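Local coordinates for Non-structural polyprotein (Sindbis virus, PDB 4GUA), which joins the nsP2 cysteine protease to the nsP3 macro and zinc-binding domains and probably cleaves the viral non-structural polyprotein into its mature proteins, at residues N7-K12 and P42-D47; K169-Q174 and P296-S301; T303-I308 and S331-T336; F320-L325 and K539-F544; A360-A365 and K444-P449. All blocks are in the same frame, centred on the assembly; numbering follows the deposited sequence.

Contact 1 of 5, residues N7-K12 and P42-D47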
# COMPACT_ATOMS: atom_id res chain seq x y z
N ASN A 7 -40.22 -2.42 5.16
CA ASN A 7 -39.11 -2.74 6.07
C ASN A 7 -38.02 -3.62 5.44
O ASN A 7 -38.19 -4.84 5.34
CB ASN A 7 -39.62 -3.43 7.33
CG ASN A 7 -38.48 -3.89 8.24
OD1 ASN A 7 -37.48 -3.18 8.43
ND2 ASN A 7 -38.64 -5.07 8.82
N PRO A 8 -36.88 -3.02 5.10
CA PRO A 8 -35.82 -3.72 4.37
C PRO A 8 -35.10 -4.79 5.18
O PRO A 8 -34.51 -5.72 4.62
CB PRO A 8 -34.85 -2.60 3.99
CG PRO A 8 -35.16 -1.45 4.91
CD PRO A 8 -36.41 -1.74 5.66
N PHE A 9 -35.15 -4.67 6.50
CA PHE A 9 -34.36 -5.53 7.37
C PHE A 9 -35.13 -6.75 7.86
O PHE A 9 -34.63 -7.51 8.70
CB PHE A 9 -33.83 -4.70 8.53
CG PHE A 9 -33.16 -3.44 8.08
CD1 PHE A 9 -32.00 -3.49 7.33
CD2 PHE A 9 -33.70 -2.20 8.39
CE1 PHE A 9 -31.39 -2.34 6.90
CE2 PHE A 9 -33.09 -1.05 7.96
CZ PHE A 9 -31.93 -1.12 7.22
N SER A 10 -36.34 -6.95 7.35
CA SER A 10 -37.19 -8.04 7.82
C SER A 10 -36.51 -9.40 7.70
O SER A 10 -35.95 -9.73 6.65
CB SER A 10 -38.49 -8.05 7.01
OG SER A 10 -39.36 -9.08 7.45
N CYS A 11 -36.57 -10.18 8.78
CA CYS A 11 -36.01 -11.53 8.80
C CYS A 11 -34.50 -11.58 8.56
O CYS A 11 -34.01 -12.51 7.93
CB CYS A 11 -36.71 -12.42 7.77
SG CYS A 11 -38.50 -12.53 8.01
N LYS A 12 -33.78 -10.58 9.06
CA LYS A 12 -32.32 -10.54 8.91
C LYS A 12 -31.67 -10.36 10.27
O LYS A 12 -31.84 -9.32 10.91
CB LYS A 12 -31.89 -9.40 7.97
CG LYS A 12 -32.44 -9.50 6.55
CD LYS A 12 -31.58 -10.43 5.71
CE LYS A 12 -32.20 -10.72 4.37
NZ LYS A 12 -31.25 -11.43 3.47
N PRO A 42 -23.72 -9.11 -1.11
CA PRO A 42 -23.95 -10.52 -0.84
C PRO A 42 -24.11 -10.77 0.65
O PRO A 42 -24.85 -11.65 1.05
CB PRO A 42 -22.69 -11.19 -1.38
CG PRO A 42 -22.22 -10.25 -2.46
CD PRO A 42 -22.53 -8.89 -1.95
N GLN A 43 -23.41 -9.97 1.46
CA GLN A 43 -23.46 -10.10 2.92
C GLN A 43 -24.87 -9.84 3.44
O GLN A 43 -25.31 -10.49 4.38
CB GLN A 43 -22.47 -9.14 3.59
CG GLN A 43 -21.00 -9.38 3.23
CD GLN A 43 -20.58 -8.62 1.99
OE1 GLN A 43 -21.42 -8.12 1.24
NE2 GLN A 43 -19.27 -8.54 1.77
N PHE A 44 -25.56 -8.87 2.84
CA PHE A 44 -26.94 -8.58 3.24
C PHE A 44 -27.85 -9.71 2.77
O PHE A 44 -28.59 -10.30 3.56
CB PHE A 44 -27.41 -7.26 2.65
CG PHE A 44 -28.76 -6.81 3.15
CD1 PHE A 44 -29.91 -7.45 2.73
CD2 PHE A 44 -28.88 -5.74 4.02
CE1 PHE A 44 -31.16 -7.04 3.17
CE2 PHE A 44 -30.13 -5.32 4.47
CZ PHE A 44 -31.27 -5.97 4.05
N ALA A 45 -27.77 -10.03 1.48
CA ALA A 45 -28.57 -11.10 0.88
C ALA A 45 -28.45 -12.43 1.63
O ALA A 45 -29.42 -13.17 1.75
CB ALA A 45 -28.17 -11.29 -0.56
N ASP A 46 -27.25 -12.73 2.11
CA ASP A 46 -26.99 -13.96 2.86
C ASP A 46 -27.03 -13.77 4.38
O ASP A 46 -26.70 -14.69 5.12
CB ASP A 46 -25.64 -14.55 2.46
CG ASP A 46 -25.62 -15.02 1.02
OD1 ASP A 46 -26.72 -15.29 0.48
OD2 ASP A 46 -24.52 -15.11 0.42
N ASP A 47 -27.39 -12.57 4.83
CA ASP A 47 -27.54 -12.27 6.26
C ASP A 47 -26.28 -12.56 7.07
O ASP A 47 -26.28 -13.43 7.94
CB ASP A 47 -28.72 -13.05 6.83
CG ASP A 47 -29.16 -12.55 8.19
OD1 ASP A 47 -28.64 -11.51 8.65
OD2 ASP A 47 -30.04 -13.19 8.81
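K12 and F44 make the polar bond of this contact. The ammonium NZ of K12 donates to the carbonyl O of F44 at 2.9 Å, arriving 25° out of the carbonyl plane, while the backbone N of D47 reaches the same oxygen from the opposite face. F44 O, in the last turn of helix 42-45, thus accepts two bonds, the second delivered by a long lysine chain bent at chi2 (-83°); the positive charge probably also suits the helix C-terminus. D47, with positive phi, closes that helix in a Schellman motif. Its carboxylate lies beside the K12 backbone, D47 OD2 3.5 Å from K12 CA, but bonds to the amides of T13 and N14, while K12 NZ stays 5.8 Å from D47 OD2.

The aromatic packing centres on F44, whose ring lies across the loop. P8 O sits in the ring plane at its edge, 3.3 Å from F44 CZ, where the slightly positive C-H rim suits an oxygen. F9 CD1 meets F44 CE2 at 3.9 Å, the two side chains crossing at about a right angle.

W37 of helix 34-40 stacks on F44 and also meets F9, whose ring rests on helix 16-27, so the N-terminal loop is packed among three helices.

Contact 2 of 5, residues K169-Q174 and P296-S301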
# COMPACT_ATOMS: atom_id res chain seq x y z
N LYS A 169 -0.75 -28.98 -3.76
CA LYS A 169 0.48 -29.50 -3.18
C LYS A 169 1.73 -28.85 -3.80
O LYS A 169 2.68 -28.55 -3.08
CB LYS A 169 0.55 -31.02 -3.35
N LYS A 170 1.71 -28.62 -5.11
CA LYS A 170 2.85 -27.99 -5.78
C LYS A 170 3.16 -26.64 -5.13
O LYS A 170 4.32 -26.27 -4.96
CB LYS A 170 2.56 -27.79 -7.29
CG LYS A 170 3.68 -27.07 -8.08
CD LYS A 170 3.15 -26.04 -9.13
CE LYS A 170 2.67 -24.70 -8.50
NZ LYS A 170 2.74 -23.54 -9.46
N PHE A 171 2.10 -25.93 -4.73
CA PHE A 171 2.24 -24.61 -4.13
C PHE A 171 2.68 -24.68 -2.68
O PHE A 171 3.59 -23.96 -2.27
CB PHE A 171 0.92 -23.84 -4.25
CG PHE A 171 0.99 -22.43 -3.76
CD1 PHE A 171 2.08 -21.63 -4.05
CD2 PHE A 171 -0.04 -21.89 -2.99
CE1 PHE A 171 2.14 -20.32 -3.59
CE2 PHE A 171 0.03 -20.59 -2.53
CZ PHE A 171 1.11 -19.80 -2.83
N LEU A 172 2.05 -25.55 -1.89
CA LEU A 172 2.40 -25.67 -0.48
C LEU A 172 3.84 -26.15 -0.30
O LEU A 172 4.47 -25.85 0.72
CB LEU A 172 1.41 -26.59 0.25
CG LEU A 172 0.02 -26.00 0.51
CD1 LEU A 172 -0.86 -26.97 1.29
CD2 LEU A 172 0.13 -24.69 1.27
N ASN A 173 4.35 -26.90 -1.26
CA ASN A 173 5.73 -27.38 -1.19
C ASN A 173 6.75 -26.25 -1.32
O ASN A 173 7.93 -26.44 -1.01
CB ASN A 173 6.00 -28.46 -2.23
CG ASN A 173 5.42 -29.81 -1.84
OD1 ASN A 173 5.06 -30.02 -0.68
ND2 ASN A 173 5.32 -30.72 -2.80
N GLN A 174 6.30 -25.08 -1.76
CA GLN A 174 7.19 -23.93 -1.86
C GLN A 174 7.41 -23.29 -0.49
O GLN A 174 8.17 -22.33 -0.37
CB GLN A 174 6.66 -22.91 -2.85
CG GLN A 174 6.66 -23.40 -4.28
CD GLN A 174 7.81 -22.81 -5.06
OE1 GLN A 174 8.80 -23.50 -5.35
NE2 GLN A 174 7.73 -21.52 -5.37
N PRO A 296 -0.25 -19.19 -8.43
CA PRO A 296 0.19 -20.53 -8.81
C PRO A 296 -0.84 -21.22 -9.66
O PRO A 296 -1.90 -20.66 -9.92
CB PRO A 296 0.34 -21.25 -7.47
CG PRO A 296 -0.20 -20.33 -6.41
CD PRO A 296 -0.84 -19.17 -7.09
N ASP A 297 -0.54 -22.44 -10.08
CA ASP A 297 -1.39 -23.18 -10.99
C ASP A 297 -2.68 -23.63 -10.31
O ASP A 297 -3.64 -24.01 -10.98
CB ASP A 297 -0.63 -24.40 -11.54
CG ASP A 297 -1.26 -24.98 -12.79
OD1 ASP A 297 -1.88 -24.22 -13.56
OD2 ASP A 297 -1.13 -26.20 -13.01
N CYS A 298 -2.73 -23.54 -8.98
CA CYS A 298 -3.86 -24.09 -8.22
C CYS A 298 -5.00 -23.09 -8.03
O CYS A 298 -5.95 -23.37 -7.30
CB CYS A 298 -3.40 -24.62 -6.86
SG CYS A 298 -2.70 -23.38 -5.76
N VAL A 299 -4.89 -21.92 -8.66
CA VAL A 299 -5.98 -20.95 -8.63
C VAL A 299 -7.15 -21.44 -9.48
O VAL A 299 -6.97 -22.23 -10.40
CB VAL A 299 -5.51 -19.57 -9.15
CG1 VAL A 299 -4.44 -19.01 -8.24
CG2 VAL A 299 -5.00 -19.67 -10.57
N SER A 300 -8.36 -21.01 -9.13
CA SER A 300 -9.56 -21.40 -9.85
C SER A 300 -10.04 -20.32 -10.82
O SER A 300 -11.02 -20.52 -11.54
CB SER A 300 -10.67 -21.73 -8.87
OG SER A 300 -10.19 -22.65 -7.91
N SER A 301 -9.36 -19.17 -10.84
CA SER A 301 -9.76 -18.10 -11.74
C SER A 301 -8.59 -17.16 -11.99
O SER A 301 -7.58 -17.21 -11.29
CB SER A 301 -10.93 -17.31 -11.15
OG SER A 301 -10.49 -16.44 -10.11
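F171, on the short helix 169-172, faces the type I turn P296-V299 with its CA 6.5 Å from the CA of P296, and no hydrogen bond joins the two segments. The pyrrolidine of P296 lies over one face of the F171 ring: its CG stands 3.5 Å from the ring centroid and only 9° off the normal, a CH-pi contact placed almost exactly over the middle. With CG anti to the backbone N (chi1 -176°), F171 extends its ring out to meet the turn. Proline suits the spot because its compact ring offers aliphatic hydrogens to the pi cloud. C298 adds a sulfur-aromatic contact from an oblique direction, its SG 5.0 Å from the F171 centroid and 3.9 Å from F171 CB. K170 NZ passes beside the turn, near D297 N and 3.9 Å from P296 CB, and remains 5.9 Å from D297 OD2, too far for a salt bridge, though the opposite charges probably attract weakly. Y306 of strand 305-312 and F226 of strand 224-227 also pack against F171. The contact is thus almost wholly apolar and dispersive: ring, proline and thiol pack together in the buried part, while the lysine and aspartate remain at its exposed margin.

Contact 3 of 5, residues T303-I308 and S331-T336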
# COMPACT_ATOMS: atom_id res chain seq x y z
N THR A 303 -8.59 -13.94 -11.65
CA THR A 303 -8.55 -12.86 -10.67
C THR A 303 -7.97 -13.30 -9.32
O THR A 303 -7.62 -12.46 -8.49
CB THR A 303 -9.94 -12.26 -10.41
OG1 THR A 303 -10.82 -13.28 -9.93
CG2 THR A 303 -10.50 -11.63 -11.68
N GLU A 304 -7.87 -14.61 -9.09
CA GLU A 304 -7.35 -15.12 -7.82
C GLU A 304 -5.86 -14.84 -7.66
O GLU A 304 -5.07 -15.04 -8.57
CB GLU A 304 -7.64 -16.61 -7.67
CG GLU A 304 -9.05 -16.89 -7.17
CD GLU A 304 -9.28 -18.35 -6.83
OE1 GLU A 304 -8.35 -19.16 -7.03
OE2 GLU A 304 -10.40 -18.68 -6.36
N MET A 305 -5.49 -14.34 -6.48
CA MET A 305 -4.12 -13.99 -6.17
C MET A 305 -3.86 -14.39 -4.72
O MET A 305 -4.56 -13.94 -3.83
CB MET A 305 -3.93 -12.48 -6.32
CG MET A 305 -2.50 -11.99 -6.18
SD MET A 305 -1.49 -12.46 -7.59
CE MET A 305 -2.27 -11.54 -8.92
N TYR A 306 -2.86 -15.22 -4.49
CA TYR A 306 -2.47 -15.53 -3.12
C TYR A 306 -1.47 -14.50 -2.63
O TYR A 306 -0.46 -14.25 -3.28
CB TYR A 306 -1.86 -16.93 -3.01
CG TYR A 306 -2.84 -18.08 -3.17
CD1 TYR A 306 -3.68 -18.46 -2.13
CD2 TYR A 306 -2.89 -18.81 -4.35
CE1 TYR A 306 -4.56 -19.53 -2.27
CE2 TYR A 306 -3.76 -19.87 -4.50
CZ TYR A 306 -4.59 -20.23 -3.47
OH TYR A 306 -5.45 -21.30 -3.65
N LEU A 307 -1.81 -13.87 -1.51
CA LEU A 307 -0.89 -12.98 -0.79
C LEU A 307 -0.04 -13.76 0.22
O LEU A 307 -0.54 -14.55 1.01
CB LEU A 307 -1.68 -11.91 -0.05
CG LEU A 307 -2.57 -11.01 -0.91
CD1 LEU A 307 -3.41 -10.09 -0.04
CD2 LEU A 307 -1.74 -10.21 -1.90
N ILE A 308 1.27 -13.52 0.17
CA ILE A 308 2.21 -14.19 1.06
C ILE A 308 2.87 -13.22 2.03
O ILE A 308 3.71 -12.42 1.65
CB ILE A 308 3.29 -14.88 0.20
CG1 ILE A 308 2.62 -15.83 -0.79
CG2 ILE A 308 4.28 -15.63 1.07
CD1 ILE A 308 3.52 -16.35 -1.87
N SER A 331 1.99 -6.88 -12.30
CA SER A 331 2.72 -7.55 -13.34
C SER A 331 2.18 -8.97 -13.54
O SER A 331 2.05 -9.42 -14.68
CB SER A 331 4.21 -7.58 -13.01
OG SER A 331 4.74 -6.26 -12.96
N VAL A 332 1.84 -9.64 -12.45
CA VAL A 332 1.29 -11.00 -12.54
C VAL A 332 -0.03 -11.00 -13.31
O VAL A 332 -0.26 -11.84 -14.19
CB VAL A 332 1.06 -11.61 -11.15
CG1 VAL A 332 0.33 -12.93 -11.29
CG2 VAL A 332 2.39 -11.82 -10.44
N TYR A 333 -0.91 -10.07 -12.96
CA TYR A 333 -2.19 -9.96 -13.63
C TYR A 333 -2.02 -9.65 -15.11
O TYR A 333 -2.88 -9.99 -15.93
CB TYR A 333 -3.04 -8.86 -12.98
CG TYR A 333 -3.81 -9.31 -11.77
CD1 TYR A 333 -4.51 -10.51 -11.77
CD2 TYR A 333 -3.86 -8.52 -10.63
CE1 TYR A 333 -5.24 -10.92 -10.67
CE2 TYR A 333 -4.58 -8.91 -9.51
CZ TYR A 333 -5.26 -10.11 -9.54
OH TYR A 333 -5.98 -10.51 -8.44
N GLU A 334 -0.93 -8.97 -15.45
CA GLU A 334 -0.66 -8.61 -16.84
C GLU A 334 0.23 -9.63 -17.55
O GLU A 334 0.60 -9.44 -18.70
CB GLU A 334 -0.04 -7.21 -16.90
CG GLU A 334 -1.08 -6.10 -17.01
CD GLU A 334 -0.47 -4.72 -16.85
OE1 GLU A 334 0.08 -4.43 -15.77
OE2 GLU A 334 -0.54 -3.94 -17.82
N GLY A 335 0.58 -10.71 -16.85
CA GLY A 335 1.31 -11.81 -17.45
C GLY A 335 2.82 -11.65 -17.45
O GLY A 335 3.56 -12.61 -17.68
N THR A 336 3.29 -10.44 -17.14
CA THR A 336 4.71 -10.12 -17.18
C THR A 336 5.55 -10.92 -16.18
O THR A 336 6.76 -11.06 -16.36
CB THR A 336 4.91 -8.61 -16.89
OG1 THR A 336 4.65 -7.86 -18.08
CG2 THR A 336 6.34 -8.31 -16.41
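The terminal methyl of M305 sits squarely over the ring of Y333, CE 3.4 Å from the centroid and 13° off the normal. This is a CH-pi contact in which the carbon, rather than the sulfur, lies close over the face; M305 SD stands farther out, 5.1 Å from the same centroid, in a Met-aromatic relation. The methionine gets there by starting anti to its own amide nitrogen (chi1 -173°) and then bending twice, at chi2 and chi3, and such a flexible unbranched chain suits a place where a methyl must be laid onto a flat surface. M305 CE also touches V332 CG1 at 3.8 Å, so a branched residue on the helix walls it in beside the tyrosine. Y333 is also held at its rim: its hydroxyl OH donates to the carbonyl O of T303 from 36° above the carbonyl plane, modelled at 2.5 Å, a doubtful length at this resolution. Tyrosine thus serves twice, with an apolar face and a polar end that gives the carbonyl a partner just before strand 305-312. H237 meets the ring edge-to-face. After Y333 the helix closes with a Schellman motif at G335, whose positive phi suits glycine.

M305 and L307 both pack on I329 as well, so helix 323-333 lies against strand 305-312, which runs antiparallel between strands 263-269 and 288-294 in the methyltransferase-like sheet.

Contact 4 of 5, residues F320-L325 and K539-F544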
# COMPACT_ATOMS: atom_id res chain seq x y z
N PHE A 320 5.27 0.56 6.19
CA PHE A 320 5.02 -0.22 4.99
C PHE A 320 4.47 0.66 3.87
O PHE A 320 3.60 1.49 4.11
CB PHE A 320 4.04 -1.36 5.28
CG PHE A 320 3.58 -2.09 4.04
CD1 PHE A 320 4.29 -3.19 3.56
CD2 PHE A 320 2.44 -1.68 3.36
CE1 PHE A 320 3.88 -3.86 2.42
CE2 PHE A 320 2.02 -2.35 2.22
CZ PHE A 320 2.74 -3.44 1.75
N THR A 321 4.99 0.48 2.67
CA THR A 321 4.47 1.18 1.50
C THR A 321 4.26 0.17 0.38
O THR A 321 5.06 -0.75 0.23
CB THR A 321 5.41 2.31 1.06
OG1 THR A 321 6.67 1.77 0.63
CG2 THR A 321 5.65 3.28 2.21
N PRO A 322 3.17 0.32 -0.39
CA PRO A 322 2.86 -0.73 -1.37
C PRO A 322 3.54 -0.59 -2.73
O PRO A 322 2.93 -0.96 -3.73
CB PRO A 322 1.35 -0.56 -1.56
CG PRO A 322 1.16 0.92 -1.44
CD PRO A 322 2.14 1.37 -0.38
N HIS A 323 4.79 -0.15 -2.77
CA HIS A 323 5.45 0.05 -4.05
C HIS A 323 5.72 -1.31 -4.65
O HIS A 323 5.32 -1.62 -5.77
CB HIS A 323 6.74 0.83 -3.86
CG HIS A 323 6.53 2.22 -3.34
ND1 HIS A 323 6.29 2.49 -2.01
CD2 HIS A 323 6.52 3.42 -3.97
CE1 HIS A 323 6.15 3.79 -1.84
NE2 HIS A 323 6.28 4.38 -3.02
N HIS A 324 6.42 -2.12 -3.87
CA HIS A 324 6.78 -3.47 -4.27
C HIS A 324 5.55 -4.30 -4.59
O HIS A 324 5.42 -4.82 -5.69
CB HIS A 324 7.55 -4.15 -3.15
CG HIS A 324 7.75 -5.61 -3.38
ND1 HIS A 324 7.44 -6.55 -2.42
CD2 HIS A 324 8.21 -6.30 -4.44
CE1 HIS A 324 7.71 -7.76 -2.89
NE2 HIS A 324 8.18 -7.63 -4.12
N LEU A 325 4.66 -4.42 -3.63
CA LEU A 325 3.50 -5.28 -3.78
C LEU A 325 2.65 -4.85 -4.98
O LEU A 325 2.20 -5.70 -5.75
CB LEU A 325 2.66 -5.27 -2.50
CG LEU A 325 1.61 -6.37 -2.40
CD1 LEU A 325 2.22 -7.74 -2.62
CD2 LEU A 325 0.91 -6.30 -1.06
N LYS A 539 -1.05 3.87 8.80
CA LYS A 539 -0.76 4.02 7.38
C LYS A 539 -0.14 5.39 7.06
O LYS A 539 -0.32 6.36 7.80
CB LYS A 539 -2.02 3.81 6.54
CG LYS A 539 -3.01 4.96 6.63
CD LYS A 539 -4.22 4.71 5.74
CE LYS A 539 -5.35 4.06 6.52
NZ LYS A 539 -6.62 4.15 5.76
N LEU A 540 0.61 5.45 5.96
CA LEU A 540 1.43 6.61 5.63
C LEU A 540 0.83 7.58 4.60
O LEU A 540 1.48 8.58 4.23
CB LEU A 540 2.80 6.12 5.16
CG LEU A 540 3.59 5.44 6.29
CD1 LEU A 540 4.80 4.71 5.75
CD2 LEU A 540 4.00 6.44 7.36
N TYR A 541 -0.39 7.30 4.15
CA TYR A 541 -1.06 8.14 3.16
C TYR A 541 -2.52 8.35 3.55
O TYR A 541 -3.20 7.42 3.97
CB TYR A 541 -1.00 7.49 1.77
CG TYR A 541 0.36 6.98 1.36
CD1 TYR A 541 1.28 7.83 0.76
CD2 TYR A 541 0.72 5.66 1.55
CE1 TYR A 541 2.53 7.37 0.37
CE2 TYR A 541 1.97 5.19 1.17
CZ TYR A 541 2.87 6.05 0.58
OH TYR A 541 4.11 5.59 0.20
N SER A 542 -3.01 9.57 3.41
CA SER A 542 -4.42 9.82 3.68
C SER A 542 -4.92 11.06 2.95
O SER A 542 -4.15 11.97 2.64
CB SER A 542 -4.64 9.99 5.18
OG SER A 542 -6.02 10.00 5.49
N TYR A 543 -6.22 11.09 2.65
CA TYR A 543 -6.86 12.32 2.17
C TYR A 543 -7.45 13.15 3.31
O TYR A 543 -7.90 14.28 3.09
CB TYR A 543 -7.95 12.00 1.16
CG TYR A 543 -7.45 11.62 -0.21
CD1 TYR A 543 -7.05 12.60 -1.11
CD2 TYR A 543 -7.41 10.30 -0.63
CE1 TYR A 543 -6.61 12.27 -2.36
CE2 TYR A 543 -6.97 9.96 -1.88
CZ TYR A 543 -6.57 10.96 -2.74
OH TYR A 543 -6.13 10.64 -4.01
N PHE A 544 -7.48 12.59 4.52
CA PHE A 544 -7.99 13.30 5.68
C PHE A 544 -9.43 13.74 5.50
O PHE A 544 -9.85 14.77 6.04
CB PHE A 544 -7.11 14.51 6.01
CG PHE A 544 -5.76 14.14 6.50
CD1 PHE A 544 -5.56 13.86 7.85
CD2 PHE A 544 -4.70 14.01 5.62
CE1 PHE A 544 -4.31 13.48 8.31
CE2 PHE A 544 -3.45 13.63 6.08
CZ PHE A 544 -3.26 13.37 7.42
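T321 and L540 approach with CA atoms 7.5 Å apart and F320 and K539 at 7.6 Å, too far for backbone pairing, and no hydrogen bond crosses between the segments. One segment is the lead-in to helix 323-333, with P322 at the N-cap position; the other is an irregular loop. The side chains therefore do the joining. L540 inserts its CD1 methyl beside the chain, 3.9 Å from T321 CG2, and the same methyl lies near the carbonyl O of F320. Y541 stretches across at about a right angle to T321, bringing its OH 3.4 Å from T321 CG2, and a tyrosine has the reach needed here. P322 CD lies 4.1 Å from Y541 CE2, approaching the ring obliquely. Y541 OH also comes within 3.4 Å of H323 CE1.

Here segment 539-544, within the zinc-binding region of nsP3, packs on the methyltransferase-like part of nsP2, helix 275-286 lying behind F320 and P322. K539 extends the junction with a salt bridge to D279 of that helix.

H323 is fixed at both ring nitrogens: ND1 shares a 2.8 Å hydrogen bond with T321 OG1, which points between the backbone N and the carbonyl carbon (chi1 64°), and NE2 bonds to the carbonyl of H657. Farther along, S542 OG accepts from the backbone N of F544 in an ST turn, where serine's short hydroxyl can fold back onto its own chain.

Contact 5 of 5, residues A360-A365 and K444-P449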
# COMPACT_ATOMS: atom_id res chain seq x y z
N ALA A 360 21.90 -8.80 -12.06
CA ALA A 360 22.30 -7.41 -12.12
C ALA A 360 23.35 -7.12 -11.07
O ALA A 360 23.38 -7.74 -10.00
CB ALA A 360 21.09 -6.51 -11.92
N VAL A 361 24.23 -6.17 -11.37
CA VAL A 361 25.25 -5.75 -10.43
C VAL A 361 25.09 -4.26 -10.19
O VAL A 361 24.84 -3.49 -11.12
CB VAL A 361 26.66 -6.05 -10.97
CG1 VAL A 361 26.90 -5.31 -12.29
CG2 VAL A 361 27.71 -5.67 -9.95
N VAL A 362 25.25 -3.85 -8.94
CA VAL A 362 25.10 -2.46 -8.57
C VAL A 362 26.47 -1.86 -8.38
O VAL A 362 27.30 -2.40 -7.65
CB VAL A 362 24.29 -2.29 -7.27
CG1 VAL A 362 24.39 -0.85 -6.76
CG2 VAL A 362 22.84 -2.70 -7.47
N ASN A 363 26.72 -0.77 -9.09
CA ASN A 363 27.94 0.01 -8.90
C ASN A 363 27.73 1.06 -7.81
O ASN A 363 26.66 1.66 -7.71
CB ASN A 363 28.32 0.69 -10.21
CG ASN A 363 29.58 1.52 -10.08
OD1 ASN A 363 30.49 1.18 -9.34
ND2 ASN A 363 29.63 2.63 -10.81
N ALA A 364 28.77 1.30 -7.01
CA ALA A 364 28.74 2.43 -6.10
C ALA A 364 29.33 3.58 -6.88
O ALA A 364 30.55 3.66 -7.09
CB ALA A 364 29.56 2.14 -4.86
N ALA A 365 28.46 4.49 -7.28
CA ALA A 365 28.76 5.44 -8.33
C ALA A 365 28.98 6.83 -7.79
O ALA A 365 28.86 7.07 -6.59
CB ALA A 365 27.63 5.46 -9.33
N LYS A 444 16.00 -11.06 -10.84
CA LYS A 444 15.93 -12.20 -9.93
C LYS A 444 17.04 -12.21 -8.86
O LYS A 444 16.84 -12.68 -7.74
CB LYS A 444 15.95 -13.50 -10.73
CG LYS A 444 14.83 -13.64 -11.74
CD LYS A 444 13.55 -14.13 -11.08
CE LYS A 444 12.57 -14.71 -12.10
NZ LYS A 444 11.21 -14.93 -11.52
N SER A 445 18.22 -11.72 -9.23
CA SER A 445 19.34 -11.67 -8.30
C SER A 445 20.12 -10.38 -8.52
O SER A 445 20.25 -9.91 -9.66
CB SER A 445 20.27 -12.86 -8.51
OG SER A 445 20.65 -12.98 -9.87
N VAL A 446 20.67 -9.83 -7.45
CA VAL A 446 21.42 -8.60 -7.59
C VAL A 446 22.66 -8.61 -6.71
O VAL A 446 22.59 -8.99 -5.54
CB VAL A 446 20.53 -7.37 -7.28
CG1 VAL A 446 19.85 -7.54 -5.94
CG2 VAL A 446 21.35 -6.10 -7.31
N ALA A 447 23.80 -8.25 -7.29
CA ALA A 447 25.03 -8.06 -6.52
C ALA A 447 25.13 -6.60 -6.19
O ALA A 447 25.02 -5.75 -7.07
CB ALA A 447 26.24 -8.50 -7.33
N ILE A 448 25.36 -6.30 -4.92
CA ILE A 448 25.39 -4.91 -4.47
C ILE A 448 26.44 -4.69 -3.38
O ILE A 448 26.63 -5.54 -2.52
CB ILE A 448 23.99 -4.52 -3.97
CG1 ILE A 448 23.98 -3.12 -3.39
CG2 ILE A 448 23.50 -5.52 -2.93
CD1 ILE A 448 22.59 -2.64 -3.07
N PRO A 449 27.13 -3.55 -3.43
CA PRO A 449 28.08 -3.17 -2.39
C PRO A 449 27.40 -2.31 -1.33
O PRO A 449 26.24 -1.98 -1.51
CB PRO A 449 29.10 -2.34 -3.16
CG PRO A 449 28.27 -1.63 -4.16
CD PRO A 449 27.17 -2.59 -4.55
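A360 and A447 exchange the central bond of two parallel strands, A447 N donating to A360 O at 2.8 Å in the carbonyl plane. On either side, A360 N bonds to S445 O at 3.1 Å and V362 N to A447 O at 2.7 Å, the latter pointing nearly along the C=O direction. The strands run at 24° to each other.

One face carries A360, V362, V446 and I448. V362 CG2 meets V446 CG2 at 3.7 Å, and V362 lies alongside I448, both pointing the same way; beta-branched residues suit the extended backbone and close-pack with neighbours. On the other face V361 CG2 touches the small A447 CB at 4.1 Å. P449 has no amide hydrogen to offer V362 O; its ring instead packs on V362, and P449 CG touches A364 CB at 4.0 Å.

Outward, strand 405-410 bonds to the far side of strand 360-364, and V481 of strand 480-484 packs on V446 and I448. S445 OG is tied to the amide of E359. The contact is the centre of the mixed sheet of the macro domain, the ADP-ribose-binding fold; a MES molecule, probably from the crystallisation liquor, lies near A364 and may mark a ligand pocket, as in other macro domains.

How the contacts relate
Near the N terminus contact 1 closes a short, helix-rich loop at the surface of the protease region, about 14 Å or more, between nearest atoms, from the other contacts. Contact 2 then spans 121 residues, bringing helix 169-172 onto the turn between strands 288-294 and 305-312. Contact 3 follows in series, closing a short loop of 22 residues between strand 305-312 and the end of helix 323-333, and touches contact 2 through Y306, which packs on P296, F171 and C298. Contacts 3 and 4 cross, sharing helix 323-333: its C-terminal end packs on the sheet, its N-terminal end on the nsP3 loop 539-544. Contact 5, joining neighbouring strands of the macro domain, is nested inside the long loop closed by contact 4.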